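Local coordinates for protoporphyrinogen oxidase (Exiguobacterium sibiricum, PDB 3LOV), which binds FAD and probably catalyses the oxygen-dependent oxidation of coproporphyrinogen III to coproporphyrin III in haem b biosynthesis, at residues 4-9 with 274-279; 22-27 with 244-249; 293-298 with 430-435. All blocks are in the same frame, centred on the assembly; numbering follows the deposited sequence. Where two conformers were deposited one is given.

All three contacts are partly buried and lie toward the periphery, around the parallel sheet of the FAD-binding Rossmann-type domain. Contact 1 is at its central strand 6-10, contact 2 near the edge strand 250-252, and contact 3 leads into the other edge strand, 435-437. Contacts 1 and 2 share the first strand-helix unit. They touch where Leu7 CD2 packs on Ala23 CB at 3.6 Å, and their centres are about 16 Å apart. Contact 3 touches neither. Contact 1 mixes backbone bonds, water bridges and one tight apolar pair. Contact 2 centres on a buried carboxylate held by backbone amides. Contact 3 is mainly a tyrosine ring packed on a turn.

Contact 1 of 3, residues 4-9 with 274-279; sequences SKRLVI and GPEYAD
Arg6 and Asp279 are joined by two hydrogen bonds. Arg6 N donates to Asp279 OD2 at 2.8 Å, meeting the oxygen on its anti side, 22° out of the carboxylate plane. In return, Asp279 N donates to Arg6 O at 2.8 Å. Asp279 CG lies anti to its own carbonyl carbon (chi1 -57°), which turns the carboxylate back to the Arg6 amide. Here the chain passes from strand 276-278, the last of a three-stranded antiparallel meander, into strand 280-283. That strand then pairs in parallel with strand 6-10 in the Rossmann-type sheet, and Arg6 and Val8 continue the backbone bonding to Tyr280.

Across the contact, the opposite charges are bridged by water. Lys5 NZ stays 4.6 Å from Asp279 OD1, and one water accepts from Lys5 NZ and donates to Asp279 OD1. Asp279 OD1 also forms a salt bridge with Arg266. A second water links Arg6 NH2 to Glu276 OE1, lying in the guanidinium plane at its edge. The other oxygen of Glu276 forms a salt bridge with Arg252.

The apolar part is small and tight. Val8 CG2, anti to its carbonyl carbon, presses on Ala278 CB at 3.5 Å.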
ATOM      1  N   SER A   4      36.715   8.701   3.888  1.00 27.55           N
ATOM      2  CA  SER A   4      36.925   7.348   4.422  1.00 27.27           C
ATOM      3  C   SER A   4      35.608   6.634   4.827  1.00 26.01           C
ATOM      4  O   SER A   4      35.587   5.415   4.977  1.00 23.79           O
ATOM      5  CB  SER A   4      37.932   7.387   5.604  1.00 24.41           C
ATOM      6  OG  SER A   4      37.357   7.876   6.807  1.00 25.14           O
ATOM      7  N   LYS A   5      34.517   7.384   4.972  1.00 26.65           N
ATOM      8  CA  LYS A   5      33.303   6.856   5.616  1.00 28.15           C
ATOM      9  C   LYS A   5      32.385   6.187   4.615  1.00 26.67           C
ATOM     10  O   LYS A   5      32.387   6.516   3.437  1.00 24.40           O
ATOM     11  CB  LYS A   5      32.501   7.964   6.301  1.00 31.54           C
ATOM     12  CG  LYS A   5      33.290   8.968   7.144  1.00 35.40           C
ATOM     13  CD  LYS A   5      33.412   8.568   8.574  1.00 45.01           C
ATOM     14  CE  LYS A   5      33.922   9.745   9.426  1.00 43.24           C
ATOM     15  NZ  LYS A   5      34.693   9.232  10.600  1.00 50.91           N
ATOM     16  N   ARG A   6      31.572   5.274   5.115  1.00 24.93           N
ATOM     17  CA  ARG A   6      30.782   4.387   4.257  1.00 24.69           C
ATOM     18  C   ARG A   6      29.344   4.277   4.764  1.00 24.28           C
ATOM     19  O   ARG A   6      29.089   4.104   5.967  1.00 22.35           O
ATOM     20  CB  ARG A   6      31.432   3.015   4.191  1.00 24.93           C
ATOM     21  CG  ARG A   6      32.928   3.065   3.786  1.00 29.55           C
ATOM     22  CD  ARG A   6      33.559   1.670   3.712  1.00 18.92           C
ATOM     23  NE  ARG A   6      32.961   0.868   2.651  1.00 24.83           N
ATOM     24  CZ  ARG A   6      33.228   1.025   1.355  1.00 41.71           C
ATOM     25  NH1 ARG A   6      34.110   1.966   0.912  1.00 32.98           N
ATOM     26  NH2 ARG A   6      32.615   0.224   0.482  1.00 33.84           N
ATOM     27  N   LEU A   7      28.416   4.409   3.822  1.00 24.10           N
ATOM     28  CA  LEU A   7      27.001   4.168   4.047  1.00 23.31           C
ATOM     29  C   LEU A   7      26.668   2.785   3.503  1.00 22.38           C
ATOM     30  O   LEU A   7      26.988   2.479   2.360  1.00 21.52           O
ATOM     31  CB  LEU A   7      26.173   5.224   3.301  1.00 20.23           C
ATOM     32  CG  LEU A   7      24.650   4.995   3.174  1.00 27.59           C
ATOM     33  CD1 LEU A   7      23.989   4.956   4.533  1.00 20.88           C
ATOM     34  CD2 LEU A   7      23.984   6.074   2.281  1.00 22.35           C
ATOM     35  N   VAL A   8      26.038   1.938   4.303  1.00 19.10           N
ATOM     36  CA  VAL A   8      25.492   0.687   3.779  1.00 20.14           C
ATOM     37  C   VAL A   8      23.970   0.780   3.899  1.00 20.20           C
ATOM     38  O   VAL A   8      23.422   1.029   4.996  1.00 18.91           O
ATOM     39  CB  VAL A   8      25.982  -0.582   4.558  1.00 22.17           C
ATOM     40  CG1 VAL A   8      25.333  -1.832   3.996  1.00 18.36           C
ATOM     41  CG2 VAL A   8      27.517  -0.730   4.512  1.00 18.18           C
ATOM     42  N   ILE A   9      23.307   0.566   2.782  1.00 19.99           N
ATOM     43  CA  ILE A   9      21.835   0.556   2.694  1.00 21.37           C
ATOM     44  C   ILE A   9      21.464  -0.903   2.641  1.00 22.06           C
ATOM     45  O   ILE A   9      22.089  -1.671   1.872  1.00 21.90           O
ATOM     46  CB  ILE A   9      21.370   1.277   1.415  1.00 20.90           C
ATOM     47  CG1 ILE A   9      21.624   2.771   1.552  1.00 20.62           C
ATOM     48  CG2 ILE A   9      19.863   0.974   1.074  1.00 21.60           C
ATOM     49  CD1 ILE A   9      21.705   3.513   0.203  1.00 13.39           C
ATOM     50  N   GLY A 274      31.511 -12.678   4.110  1.00 36.03           N
ATOM     51  CA  GLY A 274      32.388 -11.757   4.814  1.00 34.32           C
ATOM     52  C   GLY A 274      31.772 -10.408   5.159  1.00 32.44           C
ATOM     53  O   GLY A 274      30.735 -10.011   4.630  1.00 31.90           O
ATOM     54  N   PRO A 275      32.422  -9.690   6.062  1.00 29.10           N
ATOM     55  CA  PRO A 275      31.810  -8.529   6.652  1.00 28.00           C
ATOM     56  C   PRO A 275      31.889  -7.314   5.773  1.00 25.73           C
ATOM     57  O   PRO A 275      32.785  -7.225   4.938  1.00 22.36           O
ATOM     58  CB  PRO A 275      32.632  -8.319   7.924  1.00 30.69           C
ATOM     59  CG  PRO A 275      33.994  -8.869   7.567  1.00 32.65           C
ATOM     60  CD  PRO A 275      33.720 -10.028   6.668  1.00 31.15           C
ATOM     61  N   GLU A 276      30.934  -6.401   5.939  1.00 24.51           N
ATOM     62  CA  GLU A 276      31.028  -5.056   5.361  1.00 27.90           C
ATOM     63  C   GLU A 276      31.193  -4.095   6.505  1.00 25.41           C
ATOM     64  O   GLU A 276      30.505  -4.270   7.504  1.00 26.64           O
ATOM     65  CB  GLU A 276      29.731  -4.650   4.654  1.00 28.11           C
ATOM     66  CG  GLU A 276      29.644  -4.961   3.232  1.00 37.10           C
ATOM     67  CD  GLU A 276      30.694  -4.249   2.426  1.00 33.42           C
ATOM     68  OE1 GLU A 276      30.716  -3.005   2.376  1.00 33.50           O
ATOM     69  OE2 GLU A 276      31.497  -4.966   1.840  1.00 38.84           O
ATOM     70  N   TYR A 277      32.025  -3.062   6.364  1.00 22.45           N
ATOM     71  CA  TYR A 277      32.204  -2.109   7.472  1.00 23.33           C
ATOM     72  C   TYR A 277      31.484  -0.834   7.127  1.00 22.75           C
ATOM     73  O   TYR A 277      31.561  -0.352   5.997  1.00 29.24           O
ATOM     74  CB  TYR A 277      33.705  -1.857   7.780  1.00 22.91           C
ATOM     75  CG  TYR A 277      34.428  -3.114   8.275  1.00 21.38           C
ATOM     76  CD1 TYR A 277      34.361  -3.518   9.603  1.00 24.08           C
ATOM     77  CD2 TYR A 277      35.126  -3.909   7.407  1.00 21.14           C
ATOM     78  CE1 TYR A 277      35.008  -4.673  10.032  1.00 26.63           C
ATOM     79  CE2 TYR A 277      35.756  -5.067   7.818  1.00 24.78           C
ATOM     80  CZ  TYR A 277      35.699  -5.446   9.119  1.00 18.72           C
ATOM     81  OH  TYR A 277      36.367  -6.587   9.503  1.00 28.68           O
ATOM     82  N   ALA A 278      30.729  -0.301   8.078  1.00 21.82           N
ATOM     83  CA  ALA A 278      29.910   0.889   7.802  1.00 19.87           C
ATOM     84  C   ALA A 278      30.007   1.944   8.906  1.00 20.17           C
ATOM     85  O   ALA A 278      30.226   1.612  10.075  1.00 20.62           O
ATOM     86  CB  ALA A 278      28.458   0.481   7.624  1.00 18.47           C
ATOM     87  N   ASP A 279      29.850   3.207   8.520  1.00 19.88           N
ATOM     88  CA  ASP A 279      29.648   4.279   9.462  1.00 22.83           C
ATOM     89  C   ASP A 279      28.151   4.577   9.590  1.00 25.42           C
ATOM     90  O   ASP A 279      27.679   4.837  10.688  1.00 27.15           O
ATOM     91  CB  ASP A 279      30.420   5.490   9.001  1.00 22.08           C
ATOM     92  CG  ASP A 279      31.886   5.165   8.832  1.00 25.00           C
ATOM     93  OD1 ASP A 279      32.612   5.235   9.845  1.00 20.54           O
ATOM     94  OD2 ASP A 279      32.266   4.711   7.729  1.00 21.23           O
TER
HETATM   95  O   HOH W   1      35.084   6.310  10.684  1.00 31.21           O
HETATM   96  O   HOH W   2      31.157  -0.723   3.174  1.00 25.91           O
HETATM   97  O   HOH W   3      31.337  -2.243  -0.010  1.00 42.07           O

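Contact 2 of 3, residues 22-27 with 244-249; sequences YAERAF and EVLERS
Glu24 reaches from helix 14-26 into the bend formed by Leu246, Glu247, Arg248 and Ser249. Extended beyond CG (chi2 -165°), its chain spans the gap and sets the carboxylate against the backbone of the bend. The two oxygens do different work. OE1 uses its syn lone pair to take the amide of Glu247, with Glu247 N and Glu24 OE1 2.8 Å apart and the bond almost straight at 178°. OE2 gathers three donors from different directions. Arg248 N comes from above the carboxylate plane, 3.0 Å from Glu24 OE2. Ser249 N meets Glu24 OE2 nearly along the C-O bond, at 2.8 Å. The hydroxyl Ser249 OG donates to Glu24 OE2 from the anti side, at 2.7 Å. Leu246 lays CB and CD2 against the same group, its CB 3.6 Å from Glu24 OE2.

Arg248 runs the other way. Its side chain slides past that of Glu24 toward the helix end, and its guanidinium lies over Glu24 CG by one face, tilted 25° from the carboxylate plane. Arg248 NH1 makes a weak hydrogen bond of 3.4 Å to Glu24 O, while Arg248 NH2 is hydrogen-bonded to Leu30 O.

The bend links helix 235-245 to strand 250-252, an edge of the parallel sheet, so one side chain ties this connection to the first helix of the Rossmann-type unit. The carboxylate is buried and held by four hydrogen bonds, three of them from backbone amides. This surrounding would be expected to fix its rotation and to favour its ionised form.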
ATOM      1  N   TYR A  22      19.127   9.083  -3.795  1.00 22.91           N
ATOM      2  CA  TYR A  22      19.208  10.339  -3.079  1.00 23.19           C
ATOM      3  C   TYR A  22      20.554  10.473  -2.367  1.00 24.65           C
ATOM      4  O   TYR A  22      21.056  11.580  -2.241  1.00 23.28           O
ATOM      5  CB  TYR A  22      18.079  10.487  -2.057  1.00 23.94           C
ATOM      6  CG  TYR A  22      16.703  10.612  -2.651  1.00 23.29           C
ATOM      7  CD1 TYR A  22      16.405  11.634  -3.536  1.00 28.79           C
ATOM      8  CD2 TYR A  22      15.684   9.721  -2.300  1.00 26.89           C
ATOM      9  CE1 TYR A  22      15.133  11.763  -4.089  1.00 22.13           C
ATOM     10  CE2 TYR A  22      14.394   9.831  -2.852  1.00 16.74           C
ATOM     11  CZ  TYR A  22      14.142  10.854  -3.760  1.00 29.41           C
ATOM     12  OH  TYR A  22      12.897  10.990  -4.317  1.00 20.56           O
ATOM     13  N   ALA A  23      21.113   9.362  -1.868  1.00 22.03           N
ATOM     14  CA  ALA A  23      22.405   9.400  -1.190  1.00 24.43           C
ATOM     15  C   ALA A  23      23.498   9.784  -2.173  1.00 25.19           C
ATOM     16  O   ALA A  23      24.423  10.504  -1.791  1.00 25.66           O
ATOM     17  CB  ALA A  23      22.775   8.015  -0.457  1.00 19.58           C
ATOM     18  N   GLU A  24      23.425   9.300  -3.416  1.00 26.21           N
ATOM     19  CA  GLU A  24      24.480   9.665  -4.396  1.00 30.55           C
ATOM     20  C   GLU A  24      24.555  11.192  -4.539  1.00 31.17           C
ATOM     21  O   GLU A  24      25.637  11.758  -4.524  1.00 34.25           O
ATOM     22  CB  GLU A  24      24.326   8.958  -5.747  1.00 29.39           C
ATOM     23  CG  GLU A  24      24.746   7.495  -5.687  1.00 26.00           C
ATOM     24  CD  GLU A  24      24.968   6.832  -7.029  1.00 31.71           C
ATOM     25  OE1 GLU A  24      24.761   7.485  -8.084  1.00 24.98           O
ATOM     26  OE2 GLU A  24      25.374   5.622  -7.016  1.00 26.94           O
ATOM     27  N   ARG A  25      23.406  11.845  -4.526  1.00 31.55           N
ATOM     28  CA  ARG A  25      23.351  13.285  -4.729  0.50 33.01           C
ATOM     29  C   ARG A  25      23.656  14.060  -3.466  1.00 32.83           C
ATOM     30  O   ARG A  25      24.341  15.061  -3.524  1.00 35.65           O
ATOM     31  CB  ARG A  25      21.997  13.696  -5.280  0.50 33.20           C
ATOM     32  CG  ARG A  25      21.942  13.579  -6.772  0.50 37.38           C
ATOM     33  CD  ARG A  25      20.692  12.867  -7.242  0.50 40.14           C
ATOM     34  NE  ARG A  25      20.898  12.368  -8.592  0.50 37.51           N
ATOM     35  CZ  ARG A  25      21.349  11.154  -8.870  0.50 37.05           C
ATOM     36  NH1 ARG A  25      21.607  10.295  -7.899  0.50 32.64           N
ATOM     37  NH2 ARG A  25      21.512  10.789 -10.125  0.50 34.25           N
ATOM     38  N   ALA A  26      23.146  13.617  -2.319  1.00 30.21           N
ATOM     39  CA  ALA A  26      23.365  14.381  -1.079  1.00 32.15           C
ATOM     40  C   ALA A  26      24.824  14.343  -0.586  1.00 34.39           C
ATOM     41  O   ALA A  26      25.264  15.266   0.101  1.00 36.24           O
ATOM     42  CB  ALA A  26      22.434  13.922   0.033  1.00 28.02           C
ATOM     43  N   PHE A  27      25.549  13.271  -0.925  1.00 35.55           N
ATOM     44  CA  PHE A  27      26.902  13.009  -0.389  1.00 35.85           C
ATOM     45  C   PHE A  27      27.838  12.544  -1.452  1.00 35.19           C
ATOM     46  O   PHE A  27      28.159  11.364  -1.497  1.00 36.79           O
ATOM     47  CB  PHE A  27      26.852  11.896   0.640  1.00 38.14           C
ATOM     48  CG  PHE A  27      25.808  12.086   1.653  1.00 34.44           C
ATOM     49  CD1 PHE A  27      25.807  13.221   2.422  1.00 44.01           C
ATOM     50  CD2 PHE A  27      24.831  11.129   1.853  1.00 43.50           C
ATOM     51  CE1 PHE A  27      24.841  13.412   3.373  1.00 50.56           C
ATOM     52  CE2 PHE A  27      23.860  11.311   2.804  1.00 36.48           C
ATOM     53  CZ  PHE A  27      23.854  12.459   3.563  1.00 42.64           C
ATOM     54  N   GLU A 244      20.016   1.473 -12.969  1.00 27.47           N
ATOM     55  CA  GLU A 244      20.767   2.026 -14.109  1.00 29.32           C
ATOM     56  C   GLU A 244      21.353   3.449 -13.874  1.00 28.07           C
ATOM     57  O   GLU A 244      22.484   3.689 -14.201  1.00 29.32           O
ATOM     58  CB  GLU A 244      19.841   1.966 -15.317  1.00 30.21           C
ATOM     59  CG  GLU A 244      20.403   2.272 -16.671  1.00 42.40           C
ATOM     60  CD  GLU A 244      19.263   2.322 -17.684  1.00 56.06           C
ATOM     61  OE1 GLU A 244      18.545   1.302 -17.805  1.00 65.35           O
ATOM     62  OE2 GLU A 244      19.040   3.390 -18.299  1.00 58.67           O
ATOM     63  N   VAL A 245      20.622   4.369 -13.264  1.00 27.85           N
ATOM     64  CA  VAL A 245      21.143   5.714 -13.029  1.00 25.51           C
ATOM     65  C   VAL A 245      22.089   5.861 -11.827  1.00 28.08           C
ATOM     66  O   VAL A 245      22.648   6.915 -11.609  1.00 29.47           O
ATOM     67  CB  VAL A 245      19.997   6.797 -12.943  1.00 26.35           C
ATOM     68  CG1 VAL A 245      19.108   6.710 -14.178  1.00 24.24           C
ATOM     69  CG2 VAL A 245      19.161   6.672 -11.669  1.00 25.26           C
ATOM     70  N   LEU A 246      22.239   4.828 -11.004  1.00 31.23           N
ATOM     71  CA  LEU A 246      23.205   4.870  -9.919  1.00 30.27           C
ATOM     72  C   LEU A 246      24.598   4.832 -10.565  1.00 31.39           C
ATOM     73  O   LEU A 246      24.854   4.008 -11.438  1.00 27.71           O
ATOM     74  CB  LEU A 246      22.999   3.691  -8.967  1.00 30.07           C
ATOM     75  CG  LEU A 246      21.627   3.645  -8.283  1.00 27.06           C
ATOM     76  CD1 LEU A 246      21.433   2.274  -7.601  1.00 29.13           C
ATOM     77  CD2 LEU A 246      21.477   4.801  -7.315  1.00 21.51           C
ATOM     78  N   GLU A 247      25.478   5.735 -10.152  1.00 33.25           N
ATOM     79  CA  GLU A 247      26.803   5.820 -10.784  1.00 36.52           C
ATOM     80  C   GLU A 247      27.960   5.288  -9.962  1.00 35.06           C
ATOM     81  O   GLU A 247      29.020   5.016 -10.513  1.00 38.44           O
ATOM     82  CB  GLU A 247      27.099   7.262 -11.185  1.00 36.40           C
ATOM     83  CG  GLU A 247      26.264   7.711 -12.366  1.00 47.37           C
ATOM     84  CD  GLU A 247      26.614   9.115 -12.842  1.00 56.58           C
ATOM     85  OE1 GLU A 247      26.315  10.121 -12.128  1.00 50.78           O
ATOM     86  OE2 GLU A 247      27.190   9.193 -13.950  1.00 62.14           O
ATOM     87  N   ARG A 248      27.800   5.171  -8.657  1.00 31.44           N
ATOM     88  CA  ARG A 248      28.887   4.662  -7.852  1.00 31.83           C
ATOM     89  C   ARG A 248      28.476   3.703  -6.727  1.00 29.35           C
ATOM     90  O   ARG A 248      29.328   3.081  -6.108  1.00 31.46           O
ATOM     91  CB  ARG A 248      29.704   5.834  -7.308  1.00 33.51           C
ATOM     92  CG  ARG A 248      29.055   6.588  -6.204  1.00 32.86           C
ATOM     93  CD  ARG A 248      30.053   7.572  -5.594  1.00 38.10           C
ATOM     94  NE  ARG A 248      29.547   8.138  -4.352  1.00 34.97           N
ATOM     95  CZ  ARG A 248      28.631   9.096  -4.274  1.00 36.63           C
ATOM     96  NH1 ARG A 248      28.134   9.639  -5.368  1.00 35.09           N
ATOM     97  NH2 ARG A 248      28.229   9.532  -3.082  1.00 38.02           N
ATOM     98  N   SER A 249      27.185   3.548  -6.487  1.00 27.42           N
ATOM     99  CA  SER A 249      26.710   2.611  -5.457  1.00 26.20           C
ATOM    100  C   SER A 249      26.991   1.176  -5.854  1.00 24.77           C
ATOM    101  O   SER A 249      26.715   0.796  -6.971  1.00 30.16           O
ATOM    102  CB  SER A 249      25.208   2.771  -5.295  1.00 24.08           C
ATOM    103  OG  SER A 249      24.879   4.060  -4.835  1.00 22.28           O
TER

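Contact 3 of 3, residues 293-298 with 430-435; sequences LLPDAH and AQYPGI
Tyr432 and Leu294 meet where two helix ends come together. Each is the first residue to leave helical geometry, Leu294 after helix 287-293 and Tyr432 after helix 417-431. Leu294 opens a type I turn that closes at Ala297. Tyr432 opens a type II turn that closes at Ile435.

The Tyr432 ring points into the first turn. Its CG is anti to the carbonyl carbon (chi1 -62°), which carries the ring across to Leu294. Leu294 CD2 stands over one face in a CH-pi contact, 3.7 Å from the centroid of the Tyr432 ring and only 1° off the ring normal. Leu294 CB also touches Tyr432 CE1, at 3.7 Å. Ala297 N lies at the ring edge, in plane, but its hydrogen bond goes to Leu294 O within the turn. Ala297 CB touches the same ring carbon as Leu294 CB.

The second turn leads into strand 435-437, an edge of the parallel sheet of the FAD-binding domain. Ile435, its first residue, brings CD1 to Leu294 CD2 at 4.0 Å, and both side chains also pack on Leu283 of the neighbouring strand. Next to Leu294, Leu293 packs on Leu257, a residue of the FAD site.

The phenol oxygen takes part too. Asp296 N donates to Tyr432 OH over 3.1 Å, at 164°. Pro295 crosses the phenol at about a right angle, with its CD 3.4 Å from Tyr432 OH. Arg262 joins the same group from outside: it makes a cation-pi contact with Tyr432, a salt bridge with Asp296 OD2 and a hydrogen bond to Gln431 O. Gln431 bends at chi2 and rests its CG on Asp296 O at 3.3 Å.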
ATOM      1  N   LEU A 293      18.040  -7.797  14.550  1.00 27.37           N
ATOM      2  CA  LEU A 293      19.379  -7.279  14.248  1.00 26.24           C
ATOM      3  C   LEU A 293      19.891  -6.251  15.256  1.00 25.74           C
ATOM      4  O   LEU A 293      21.108  -6.015  15.344  1.00 25.54           O
ATOM      5  CB  LEU A 293      19.406  -6.640  12.843  1.00 25.17           C
ATOM      6  CG  LEU A 293      19.280  -7.564  11.624  1.00 21.92           C
ATOM      7  CD1 LEU A 293      19.063  -6.683  10.406  1.00 24.75           C
ATOM      8  CD2 LEU A 293      20.469  -8.511  11.423  1.00 17.50           C
ATOM      9  N   LEU A 294      18.990  -5.620  16.015  1.00 24.87           N
ATOM     10  CA  LEU A 294      19.394  -4.574  16.972  1.00 25.29           C
ATOM     11  C   LEU A 294      19.005  -4.938  18.397  1.00 25.75           C
ATOM     12  O   LEU A 294      18.156  -4.284  18.998  1.00 26.39           O
ATOM     13  CB  LEU A 294      18.822  -3.208  16.576  1.00 23.20           C
ATOM     14  CG  LEU A 294      19.096  -2.720  15.149  1.00 23.73           C
ATOM     15  CD1 LEU A 294      18.197  -1.498  14.808  1.00 22.65           C
ATOM     16  CD2 LEU A 294      20.620  -2.410  14.911  1.00 14.33           C
ATOM     17  N   PRO A 295      19.667  -5.955  18.962  1.00 28.62           N
ATOM     18  CA  PRO A 295      19.249  -6.514  20.251  1.00 29.63           C
ATOM     19  C   PRO A 295      19.433  -5.606  21.458  1.00 30.73           C
ATOM     20  O   PRO A 295      18.751  -5.824  22.448  1.00 33.57           O
ATOM     21  CB  PRO A 295      20.121  -7.769  20.387  1.00 28.91           C
ATOM     22  CG  PRO A 295      21.291  -7.507  19.487  1.00 27.02           C
ATOM     23  CD  PRO A 295      20.725  -6.775  18.340  1.00 28.55           C
ATOM     24  N   ASP A 296      20.312  -4.605  21.380  1.00 28.06           N
ATOM     25  CA  ASP A 296      20.468  -3.620  22.457  1.00 29.12           C
ATOM     26  C   ASP A 296      19.431  -2.531  22.421  1.00 28.22           C
ATOM     27  O   ASP A 296      19.401  -1.685  23.290  1.00 28.07           O
ATOM     28  CB  ASP A 296      21.847  -2.958  22.381  1.00 30.82           C
ATOM     29  CG  ASP A 296      22.976  -3.965  22.449  1.00 35.49           C
ATOM     30  OD1 ASP A 296      22.726  -5.081  22.929  1.00 28.34           O
ATOM     31  OD2 ASP A 296      24.092  -3.654  21.980  1.00 42.54           O
ATOM     32  N   ALA A 297      18.599  -2.521  21.390  1.00 29.53           N
ATOM     33  CA  ALA A 297      17.552  -1.557  21.309  1.00 27.90           C
ATOM     34  C   ALA A 297      16.251  -2.196  21.801  1.00 26.36           C
ATOM     35  O   ALA A 297      15.915  -3.310  21.434  1.00 26.62           O
ATOM     36  CB  ALA A 297      17.419  -1.053  19.914  1.00 26.44           C
ATOM     37  N   HIS A 298      15.514  -1.458  22.623  1.00 28.23           N
ATOM     38  CA  HIS A 298      14.226  -1.905  23.159  1.00 26.40           C
ATOM     39  C   HIS A 298      13.127  -1.326  22.266  1.00 24.98           C
ATOM     40  O   HIS A 298      12.834  -0.137  22.329  1.00 22.59           O
ATOM     41  CB  HIS A 298      14.068  -1.416  24.620  1.00 29.70           C
ATOM     42  CG  HIS A 298      12.781  -1.836  25.276  1.00 29.51           C
ATOM     43  ND1 HIS A 298      12.366  -3.148  25.335  1.00 29.69           N
ATOM     44  CD2 HIS A 298      11.812  -1.106  25.886  1.00 32.61           C
ATOM     45  CE1 HIS A 298      11.208  -3.216  25.971  1.00 21.02           C
ATOM     46  NE2 HIS A 298      10.845  -1.991  26.303  1.00 23.62           N
ATOM     47  N   ALA A 430      20.051   6.228  19.910  1.00 29.90           N
ATOM     48  CA  ALA A 430      20.716   6.250  21.192  1.00 30.68           C
ATOM     49  C   ALA A 430      21.519   4.944  21.437  1.00 30.35           C
ATOM     50  O   ALA A 430      22.608   4.985  21.978  1.00 30.36           O
ATOM     51  CB  ALA A 430      19.691   6.499  22.341  1.00 31.43           C
ATOM     52  N   GLN A 431      20.999   3.799  21.015  1.00 24.78           N
ATOM     53  CA  GLN A 431      21.711   2.543  21.179  1.00 25.48           C
ATOM     54  C   GLN A 431      22.661   2.231  20.042  1.00 27.26           C
ATOM     55  O   GLN A 431      23.659   1.539  20.258  1.00 25.81           O
ATOM     56  CB  GLN A 431      20.738   1.391  21.354  1.00 23.27           C
ATOM     57  CG  GLN A 431      20.007   1.483  22.673  1.00 30.58           C
ATOM     58  CD  GLN A 431      20.977   1.469  23.861  1.00 34.23           C
ATOM     59  OE1 GLN A 431      21.687   0.497  24.086  1.00 35.20           O
ATOM     60  NE2 GLN A 431      20.997   2.539  24.601  1.00 37.70           N
ATOM     61  N   TYR A 432      22.338   2.706  18.828  1.00 25.30           N
ATOM     62  CA  TYR A 432      23.195   2.502  17.656  1.00 24.37           C
ATOM     63  C   TYR A 432      23.346   3.781  16.826  1.00 23.50           C
ATOM     64  O   TYR A 432      22.766   3.917  15.748  1.00 23.77           O
ATOM     65  CB  TYR A 432      22.627   1.400  16.788  1.00 23.26           C
ATOM     66  CG  TYR A 432      22.543   0.032  17.428  1.00 23.44           C
ATOM     67  CD1 TYR A 432      21.424  -0.336  18.239  1.00 23.57           C
ATOM     68  CD2 TYR A 432      23.518  -0.920  17.189  1.00 24.64           C
ATOM     69  CE1 TYR A 432      21.327  -1.592  18.786  1.00 26.39           C
ATOM     70  CE2 TYR A 432      23.417  -2.205  17.736  1.00 21.63           C
ATOM     71  CZ  TYR A 432      22.324  -2.534  18.519  1.00 27.98           C
ATOM     72  OH  TYR A 432      22.219  -3.804  19.048  1.00 24.54           O
ATOM     73  N   PRO A 433      24.153   4.716  17.317  1.00 24.35           N
ATOM     74  CA  PRO A 433      24.325   5.956  16.599  1.00 26.50           C
ATOM     75  C   PRO A 433      24.782   5.640  15.189  1.00 25.82           C
ATOM     76  O   PRO A 433      25.586   4.727  15.006  1.00 26.47           O
ATOM     77  CB  PRO A 433      25.421   6.682  17.382  1.00 25.81           C
ATOM     78  CG  PRO A 433      25.472   6.027  18.714  1.00 27.94           C
ATOM     79  CD  PRO A 433      25.036   4.614  18.490  1.00 26.03           C
ATOM     80  N   GLY A 434      24.220   6.359  14.217  1.00 26.30           N
ATOM     81  CA  GLY A 434      24.464   6.105  12.793  1.00 26.47           C
ATOM     82  C   GLY A 434      23.565   5.065  12.106  1.00 26.05           C
ATOM     83  O   GLY A 434      23.752   4.756  10.920  1.00 21.82           O
ATOM     84  N   ILE A 435      22.589   4.520  12.820  1.00 25.00           N
ATOM     85  CA  ILE A 435      21.686   3.569  12.197  1.00 23.39           C
ATOM     86  C   ILE A 435      20.321   4.218  12.059  1.00 21.34           C
ATOM     87  O   ILE A 435      19.792   4.778  13.014  1.00 18.16           O
ATOM     88  CB  ILE A 435      21.691   2.215  12.942  1.00 23.20           C
ATOM     89  CG1 ILE A 435      23.131   1.657  12.950  1.00 23.63           C
ATOM     90  CG2 ILE A 435      20.707   1.211  12.307  1.00 22.52           C
ATOM     91  CD1 ILE A 435      23.247   0.215  13.360  1.00 16.99           C
TER